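Local atomic coordinates of pheromone cOB1/lipoprotein, YaeC family (Enterococcus faecalis, PDB entry 4EF1), a protein that probably binds methionine as the substrate-binding lipoprotein of an uptake system, holding selenomethionine in its pocket here, and is the precursor of pheromone cOB1. Residues A[45-49]-A[50-54]; A[61-64]-A[65-69]; A[162-166]-A[167-171]. All coordinates share one frame; numbering follows the deposited sequence.

Interaction 1: A[45-49]-A[50-54]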
loop_
_atom_site.group_PDB
_atom_site.type_symbol
_atom_site.label_atom_id
_atom_site.label_comp_id
_atom_site.label_asym_id
_atom_site.label_seq_id
_atom_site.Cartn_x
_atom_site.Cartn_y
_atom_site.Cartn_z
ATOM N N ASN A 45 7.522 -4.261 -10.484
ATOM C CA ASN A 45 7.680 -5.703 -10.624
ATOM C C ASN A 45 8.295 -6.098 -11.963
ATOM O O ASN A 45 9.177 -6.965 -11.971
ATOM C CB ASN A 45 6.376 -6.453 -10.355
ATOM C CG ASN A 45 6.067 -6.596 -8.857
ATOM O OD1 ASN A 45 6.969 -6.649 -8.029
ATOM N ND2 ASN A 45 4.788 -6.741 -8.522
ATOM N N LYS A 46 7.862 -5.487 -13.081
ATOM C CA LYS A 46 8.496 -5.739 -14.381
ATOM C C LYS A 46 9.987 -5.431 -14.288
ATOM O O LYS A 46 10.824 -6.226 -14.712
ATOM C CB LYS A 46 7.864 -4.918 -15.526
ATOM C CG LYS A 46 6.446 -5.358 -15.914
ATOM C CD LYS A 46 5.940 -4.736 -17.223
ATOM C CE LYS A 46 4.585 -5.309 -17.629
ATOM N NZ LYS A 46 4.613 -6.778 -17.882
ATOM N N ALA A 47 10.317 -4.280 -13.722
ATOM C CA ALA A 47 11.716 -3.845 -13.558
ATOM C C ALA A 47 12.601 -4.810 -12.721
ATOM O O ALA A 47 13.774 -5.000 -13.010
ATOM C CB ALA A 47 11.756 -2.424 -12.981
ATOM N N LEU A 48 12.029 -5.380 -11.651
ATOM C CA LEU A 48 12.727 -6.343 -10.813
ATOM C C LEU A 48 12.997 -7.625 -11.582
ATOM O O LEU A 48 14.105 -8.149 -11.561
ATOM C CB LEU A 48 11.958 -6.610 -9.512
ATOM C CG LEU A 48 12.511 -7.663 -8.543
ATOM C CD1 LEU A 48 13.901 -7.197 -8.083
ATOM C CD2 LEU A 48 11.559 -7.838 -7.364
ATOM N N GLU A 49 12.018 -8.103 -12.328
ATOM C CA GLU A 49 12.254 -9.289 -13.146
ATOM C C GLU A 49 13.310 -9.057 -14.217
ATOM O O GLU A 49 14.138 -9.934 -14.461
ATOM C CB GLU A 49 10.958 -9.742 -13.799
ATOM C CG GLU A 49 11.143 -10.958 -14.693
ATOM C CD GLU A 49 9.858 -11.400 -15.333
ATOM O OE1 GLU A 49 9.238 -10.581 -16.045
ATOM O OE2 GLU A 49 9.495 -12.572 -15.145
ATOM N N SER A 50 13.277 -7.888 -14.858
ATOM C CA SER A 50 14.183 -7.569 -15.956
ATOM C C SER A 50 15.581 -7.196 -15.485
ATOM O O SER A 50 16.494 -7.235 -16.264
ATOM C CB SER A 50 13.640 -6.429 -16.835
ATOM O OG SER A 50 13.715 -5.178 -16.153
ATOM N N GLY A 51 15.752 -6.877 -14.217
ATOM C CA GLY A 51 17.038 -6.467 -13.699
ATOM C C GLY A 51 17.301 -4.966 -13.762
ATOM O O GLY A 51 18.421 -4.544 -13.470
ATOM N N ASP A 52 16.335 -4.149 -14.209
ATOM C CA ASP A 52 16.511 -2.672 -14.143
ATOM C C ASP A 52 16.778 -2.212 -12.717
ATOM O O ASP A 52 17.469 -1.207 -12.492
ATOM C CB ASP A 52 15.289 -1.932 -14.711
ATOM C CG ASP A 52 15.128 -2.077 -16.185
ATOM O OD1 ASP A 52 16.067 -2.468 -16.908
ATOM O OD2 ASP A 52 13.993 -1.767 -16.609
ATOM N N ILE A 53 16.233 -2.966 -11.749
ATOM C CA ILE A 53 16.451 -2.766 -10.315
ATOM C C ILE A 53 16.804 -4.136 -9.641
ATOM O O ILE A 53 16.459 -5.200 -10.149
ATOM C CB ILE A 53 15.211 -2.098 -9.655
ATOM C CG1 ILE A 53 13.953 -2.963 -9.823
ATOM C CG2 ILE A 53 14.974 -0.703 -10.283
ATOM C CD1 ILE A 53 12.629 -2.364 -9.384
ATOM N N ASP A 54 17.481 -4.078 -8.499
ATOM C CA ASP A 54 17.855 -5.270 -7.719
ATOM C C ASP A 54 16.790 -5.654 -6.676
ATOM O O ASP A 54 16.726 -6.812 -6.230
ATOM C CB ASP A 54 19.146 -4.994 -6.968
ATOM C CG ASP A 54 20.280 -4.564 -7.879
ATOM O OD1 ASP A 54 20.382 -5.107 -8.993
ATOM O OD2 ASP A 54 21.050 -3.662 -7.472
#
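Ala-47 and Ile-53 meet where the helix 43-50 ends. CD1 of Ile-53 reaches CB of Ala-47 at 3.7 Å. CG1 of Ile-53 lies 3.6 Å from the backbone N of Leu-48. With chi1 at 60°, CG1 of Ile-53 sits between its own backbone N and carbonyl carbon; this brings CG1 and CD1 back against Ala-47 and the N of Leu-48. The Leu-48 side chain lies further along: its CD1 packs 3.4 Å from O of Asp-54.

The carbonyl O of Ala-47 gathers the donors of the turn. OG of Ser-50 gives it a hydrogen bond of 3.1 Å, arriving from above the carbonyl plane. Gly-51 N and Ile-53 N add weak bonds. One step back, Ser-50 N bonds to Lys-46 O at 3.0 Å, an ordinary i to i+4 helical bond. Gly-51 then turns the chain with positive phi (90°), a conformation that glycine adopts readily.

Further out, Tyr-38 covers Ala-47 and Ile-53, and Arg-208 bonds to Leu-48 O. OD2 of Asp-54 accepts a hydrogen bond from the backbone N of Lys-7. This is a glycine-terminated helix C-end, leading into strand 55-60 of an alpha/beta binding-protein fold.

Interaction 2: A[61-64]-A[65-69]. With MSE (selenomethionine), chain C.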
loop_
_atom_site.group_PDB
_atom_site.type_symbol
_atom_site.label_atom_id
_atom_site.label_comp_id
_atom_site.label_asym_id
_atom_site.label_seq_id
_atom_site.Cartn_x
_atom_site.Cartn_y
_atom_site.Cartn_z
ATOM N N VAL A 61 1.984 -7.985 0.815
ATOM C CA VAL A 61 2.023 -9.426 0.503
ATOM C C VAL A 61 0.839 -9.946 -0.323
ATOM O O VAL A 61 1.035 -10.684 -1.267
ATOM C CB VAL A 61 2.258 -10.322 1.761
ATOM C CG1 VAL A 61 2.144 -11.819 1.425
ATOM C CG2 VAL A 61 3.647 -10.036 2.367
ATOM N N PRO A 62 -0.397 -9.539 0.014
ATOM C CA PRO A 62 -1.487 -10.003 -0.857
ATOM C C PRO A 62 -1.346 -9.541 -2.334
ATOM O O PRO A 62 -1.602 -10.319 -3.259
ATOM C CB PRO A 62 -2.739 -9.447 -0.160
ATOM C CG PRO A 62 -2.356 -9.315 1.273
ATOM C CD PRO A 62 -0.901 -8.897 1.247
ATOM N N PHE A 63 -0.872 -8.308 -2.552
ATOM C CA PHE A 63 -0.647 -7.818 -3.888
ATOM C C PHE A 63 0.496 -8.635 -4.538
ATOM O O PHE A 63 0.390 -9.057 -5.671
ATOM C CB PHE A 63 -0.277 -6.334 -3.875
ATOM C CG PHE A 63 -0.089 -5.753 -5.251
ATOM C CD1 PHE A 63 1.120 -5.862 -5.888
ATOM C CD2 PHE A 63 -1.126 -5.087 -5.887
ATOM C CE1 PHE A 63 1.305 -5.345 -7.170
ATOM C CE2 PHE A 63 -0.958 -4.560 -7.160
ATOM C CZ PHE A 63 0.266 -4.679 -7.807
ATOM N N PHE A 64 1.594 -8.787 -3.785
ATOM C CA PHE A 64 2.778 -9.566 -4.204
ATOM C C PHE A 64 2.359 -10.974 -4.690
ATOM O O PHE A 64 2.778 -11.423 -5.794
ATOM C CB PHE A 64 3.771 -9.636 -3.010
ATOM C CG PHE A 64 4.975 -10.512 -3.227
ATOM C CD1 PHE A 64 6.085 -10.031 -3.895
ATOM C CD2 PHE A 64 5.016 -11.805 -2.715
ATOM C CE1 PHE A 64 7.191 -10.834 -4.098
ATOM C CE2 PHE A 64 6.121 -12.615 -2.905
ATOM C CZ PHE A 64 7.214 -12.135 -3.605
ATOM N N ASN A 65 1.567 -11.672 -3.882
ATOM C CA ASN A 65 1.138 -13.061 -4.234
ATOM C C ASN A 65 0.303 -13.089 -5.519
ATOM O O ASN A 65 0.454 -13.994 -6.378
ATOM C CB ASN A 65 0.342 -13.710 -3.095
ATOM C CG ASN A 65 1.185 -14.009 -1.847
ATOM O OD1 ASN A 65 2.411 -13.996 -1.875
ATOM N ND2 ASN A 65 0.506 -14.234 -0.731
ATOM N N GLU A 66 -0.598 -12.126 -5.652
ATOM C CA GLU A 66 -1.389 -12.032 -6.894
ATOM C C GLU A 66 -0.489 -11.792 -8.123
ATOM O O GLU A 66 -0.688 -12.416 -9.149
ATOM C CB GLU A 66 -2.405 -10.931 -6.790
ATOM C CG GLU A 66 -3.147 -10.811 -8.095
ATOM C CD GLU A 66 -4.139 -9.743 -8.052
ATOM O OE1 GLU A 66 -3.698 -8.563 -8.112
ATOM O OE2 GLU A 66 -5.330 -10.084 -7.989
ATOM N N ALA A 67 0.466 -10.862 -7.992
ATOM C CA ALA A 67 1.390 -10.523 -9.047
ATOM C C ALA A 67 2.266 -11.726 -9.439
ATOM O O ALA A 67 2.506 -11.950 -10.626
ATOM C CB ALA A 67 2.257 -9.305 -8.648
ATOM N N VAL A 68 2.689 -12.520 -8.448
ATOM C CA VAL A 68 3.524 -13.688 -8.671
ATOM C C VAL A 68 2.738 -14.747 -9.416
ATOM O O VAL A 68 3.221 -15.301 -10.403
ATOM C CB VAL A 68 4.130 -14.237 -7.360
ATOM C CG1 VAL A 68 4.763 -15.625 -7.570
ATOM C CG2 VAL A 68 5.163 -13.273 -6.798
ATOM N N LYS A 69 1.505 -14.933 -9.003
ATOM C CA LYS A 69 0.633 -15.930 -9.614
ATOM C C LYS A 69 0.282 -15.557 -11.062
ATOM O O LYS A 69 0.362 -16.377 -11.961
ATOM C CB LYS A 69 -0.663 -16.057 -8.780
ATOM C CG LYS A 69 -1.692 -17.048 -9.370
ATOM C CD LYS A 69 -2.816 -17.492 -8.433
ATOM C CE LYS A 69 -3.638 -18.637 -9.063
ATOM N NZ LYS A 69 -5.074 -18.606 -8.635
HETATM N N MSE C 301 1.550 1.444 -0.586
HETATM C CA MSE C 301 0.298 0.661 -0.936
HETATM C C MSE C 301 -0.539 0.298 0.294
HETATM O O MSE C 301 0.021 -0.129 1.315
HETATM O OXT MSE C 301 -1.798 0.353 0.246
HETATM C CB MSE C 301 0.615 -0.586 -1.761
HETATM C CG MSE C 301 -0.604 -1.343 -2.301
HETATM SE SE MSE C 301 -0.076 -3.027 -3.069
HETATM C CE MSE C 301 0.914 -2.380 -4.671
HETATM O O HOH W 1 -0.960 -7.851 -8.083
#
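Phe-63 and Ala-67 stand one helical turn apart, on the side of helix 61-71 that carries the ligand contact. CB of Phe-63 lies 3.4 Å from the selenium of the bound selenomethionine, and CG meets both the selenium and the methyl carbon CE. CG is anti to the backbone N (chi1 -177°); the ring stands out from the helix with one face to the ligand and CE1 on the side of Ala-67. CD1 and CD2 both touch the ligand's CE. At the far end, CE1, CE2 and CZ of Phe-63 stay within 3.9 Å of that methyl. It therefore lies over the ring centre, 3.4 Å above the plane. A water sits over the opposite face. It donates to Phe-63 O and to OE1 of Glu-66, at 2.8 Å from the latter. CB of Ala-67 approaches CE1 of Phe-63 obliquely at 4.3 Å.

Phe-64 points to another side. CG2 of Val-68 lies over its ring in a CH-pi contact, 4.0 Å from the centroid and 12° off the normal. OD1 of Asn-65 is at the ring edge, 3.5 Å from CD2 of Phe-64. Ile-204, Ala-206 and Phe-75 also pack on Phe-64.

Phe-63 thus meets the selenium and methyl group by apolar and aromatic contact alone, while Glu-84, Arg-116, Asn-176 and Asn-203 hold the ligand by hydrogen bonds. This is consistent with a pocket that takes the thioether end of methionine.

Interaction 3: A[162-166]-A[167-171]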
loop_
_atom_site.group_PDB
_atom_site.type_symbol
_atom_site.label_atom_id
_atom_site.label_comp_id
_atom_site.label_asym_id
_atom_site.label_seq_id
_atom_site.Cartn_x
_atom_site.Cartn_y
_atom_site.Cartn_z
ATOM N N THR A 162 -6.798 9.401 -6.812
ATOM C CA THR A 162 -6.776 10.789 -6.382
ATOM C C THR A 162 -7.485 11.731 -7.364
ATOM O O THR A 162 -8.058 12.756 -6.952
ATOM C CB THR A 162 -5.351 11.293 -6.090
ATOM O OG1 THR A 162 -4.523 11.179 -7.256
ATOM C CG2 THR A 162 -4.722 10.492 -4.904
ATOM N N THR A 163 -7.452 11.408 -8.646
ATOM C CA THR A 163 -8.201 12.184 -9.652
ATOM C C THR A 163 -9.710 12.057 -9.450
ATOM O O THR A 163 -10.430 13.053 -9.482
ATOM C CB THR A 163 -7.781 11.768 -11.072
ATOM O OG1 THR A 163 -6.369 11.965 -11.162
ATOM C CG2 THR A 163 -8.501 12.580 -12.165
ATOM N N LEU A 164 -10.177 10.826 -9.258
ATOM C CA LEU A 164 -11.592 10.585 -8.984
ATOM C C LEU A 164 -12.069 11.382 -7.741
ATOM O O LEU A 164 -13.143 11.990 -7.759
ATOM C CB LEU A 164 -11.863 9.093 -8.812
ATOM C CG LEU A 164 -11.733 8.299 -10.125
ATOM C CD1 LEU A 164 -11.815 6.813 -9.879
ATOM C CD2 LEU A 164 -12.754 8.741 -11.150
ATOM N N TYR A 165 -11.251 11.380 -6.704
ATOM C CA TYR A 165 -11.532 12.141 -5.500
ATOM C C TYR A 165 -11.610 13.640 -5.797
ATOM O O TYR A 165 -12.590 14.306 -5.402
ATOM C CB TYR A 165 -10.452 11.854 -4.432
ATOM C CG TYR A 165 -10.387 12.869 -3.320
ATOM C CD1 TYR A 165 -11.324 12.856 -2.277
ATOM C CD2 TYR A 165 -9.401 13.866 -3.322
ATOM C CE1 TYR A 165 -11.269 13.808 -1.249
ATOM C CE2 TYR A 165 -9.344 14.819 -2.318
ATOM C CZ TYR A 165 -10.286 14.791 -1.289
ATOM O OH TYR A 165 -10.195 15.708 -0.307
ATOM N N ASP A 166 -10.598 14.152 -6.505
ATOM C CA ASP A 166 -10.526 15.577 -6.826
ATOM C C ASP A 166 -11.723 16.010 -7.732
ATOM O O ASP A 166 -12.290 17.073 -7.523
ATOM C CB ASP A 166 -9.146 15.974 -7.382
ATOM C CG ASP A 166 -8.835 17.453 -7.169
ATOM O OD1 ASP A 166 -8.950 17.930 -6.016
ATOM O OD2 ASP A 166 -8.457 18.135 -8.147
ATOM N N ASN A 167 -12.104 15.172 -8.697
ATOM C CA ASN A 167 -13.239 15.437 -9.586
ATOM C C ASN A 167 -14.608 15.137 -8.933
ATOM O O ASN A 167 -15.636 15.331 -9.565
ATOM C CB ASN A 167 -13.083 14.626 -10.889
ATOM C CG ASN A 167 -11.844 15.045 -11.709
ATOM O OD1 ASN A 167 -11.350 16.172 -11.597
ATOM N ND2 ASN A 167 -11.336 14.126 -12.531
ATOM N N GLU A 168 -14.612 14.658 -7.684
ATOM C CA GLU A 168 -15.821 14.364 -6.931
ATOM C C GLU A 168 -16.713 13.335 -7.628
ATOM O O GLU A 168 -17.909 13.518 -7.738
ATOM C CB GLU A 168 -16.554 15.646 -6.584
ATOM C CG GLU A 168 -15.658 16.601 -5.780
ATOM C CD GLU A 168 -16.429 17.706 -5.092
ATOM O OE1 GLU A 168 -17.254 17.381 -4.210
ATOM O OE2 GLU A 168 -16.189 18.891 -5.394
ATOM N N GLU A 169 -16.084 12.282 -8.137
ATOM C CA GLU A 169 -16.783 11.138 -8.741
ATOM C C GLU A 169 -17.103 10.127 -7.662
ATOM O O GLU A 169 -16.236 9.706 -6.932
ATOM C CB GLU A 169 -15.955 10.461 -9.830
ATOM C CG GLU A 169 -15.821 11.285 -11.101
ATOM C CD GLU A 169 -15.710 10.425 -12.352
ATOM O OE1 GLU A 169 -16.380 9.357 -12.434
ATOM O OE2 GLU A 169 -14.945 10.828 -13.267
ATOM N N GLY A 170 -18.370 9.755 -7.558
ATOM C CA GLY A 170 -18.836 8.858 -6.503
ATOM C C GLY A 170 -18.988 9.541 -5.160
ATOM O O GLY A 170 -18.512 10.683 -4.969
ATOM N N ALA A 171 -19.620 8.843 -4.218
ATOM C CA ALA A 171 -19.812 9.397 -2.855
ATOM C C ALA A 171 -18.504 9.355 -2.035
ATOM O O ALA A 171 -18.286 10.217 -1.149
ATOM C CB ALA A 171 -20.920 8.669 -2.104
#
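Leu-164 and Glu-169 meet as the chain leaves helix 161-166. Glu-169 N bonds to Leu-164 O at 3.0 Å, with a nearly straight N-H at 169°. The same two residues touch through their side chains: CD2 of Leu-164 lies 3.6 Å from CD of Glu-169. The Glu-169 chain is bent at chi2 (-149°), and its carboxylate carbon comes against that methyl.

Two more backbone donors are satisfied by the last turn. Asn-167 N bonds to Thr-163 O at 2.8 Å, nearly in line with the carbonyl. Glu-168 N bonds to Tyr-165 O at 3.1 Å, from well above the carbonyl plane. Glu-168 has positive phi (59°). Together with the 6→1 bond from Glu-169 N to Leu-164 O and the 5→2 bond from Glu-168 N to Tyr-165 O, this makes a Schellman motif.

The Asn-167 amide lies alongside Thr-163, pointing the same way. Its ND2 is 3.2 Å from CG2 of Thr-163. It is also near Thr-163 O, but at an angle too poor for a hydrogen bond. In one of two conformers, OD1 of Asp-166 forms a salt bridge with NZ of Lys-91.

Tyr-106 of strand 104-108 packs on Leu-164 and Glu-169. Tyr-165 rests on Ile-175 of strand 172-175. The loop leads into that strand, and Ala-171 is already backbone-bonded to Thr-104, so the turn joins helix 161-166 to the five-stranded sheet.

How the interactions relate
Interactions 1 and 2 are neighbours, with centres 16 Å apart, and they touch. ND2 of Asn-45 lies 3.6 Å from CB of Ala-67, and it also packs on CE1 of Phe-63. Helix 43-50 thus backs the helix that carries the ligand contact. Of the three, only interaction 2 holds a residue of the ligand pocket, Phe-63; the Leu-48 side chain of interaction 1 is about 12 Å from the selenomethionine. Interaction 3 stands apart, beside the five-stranded sheet. Its centre is 32 Å from that of interaction 1 and 27 Å from that of interaction 2. Its nearest atoms to interaction 2 are about 15 Å away. Interactions 1 and 3 are both helix ends with a positive-phi residue.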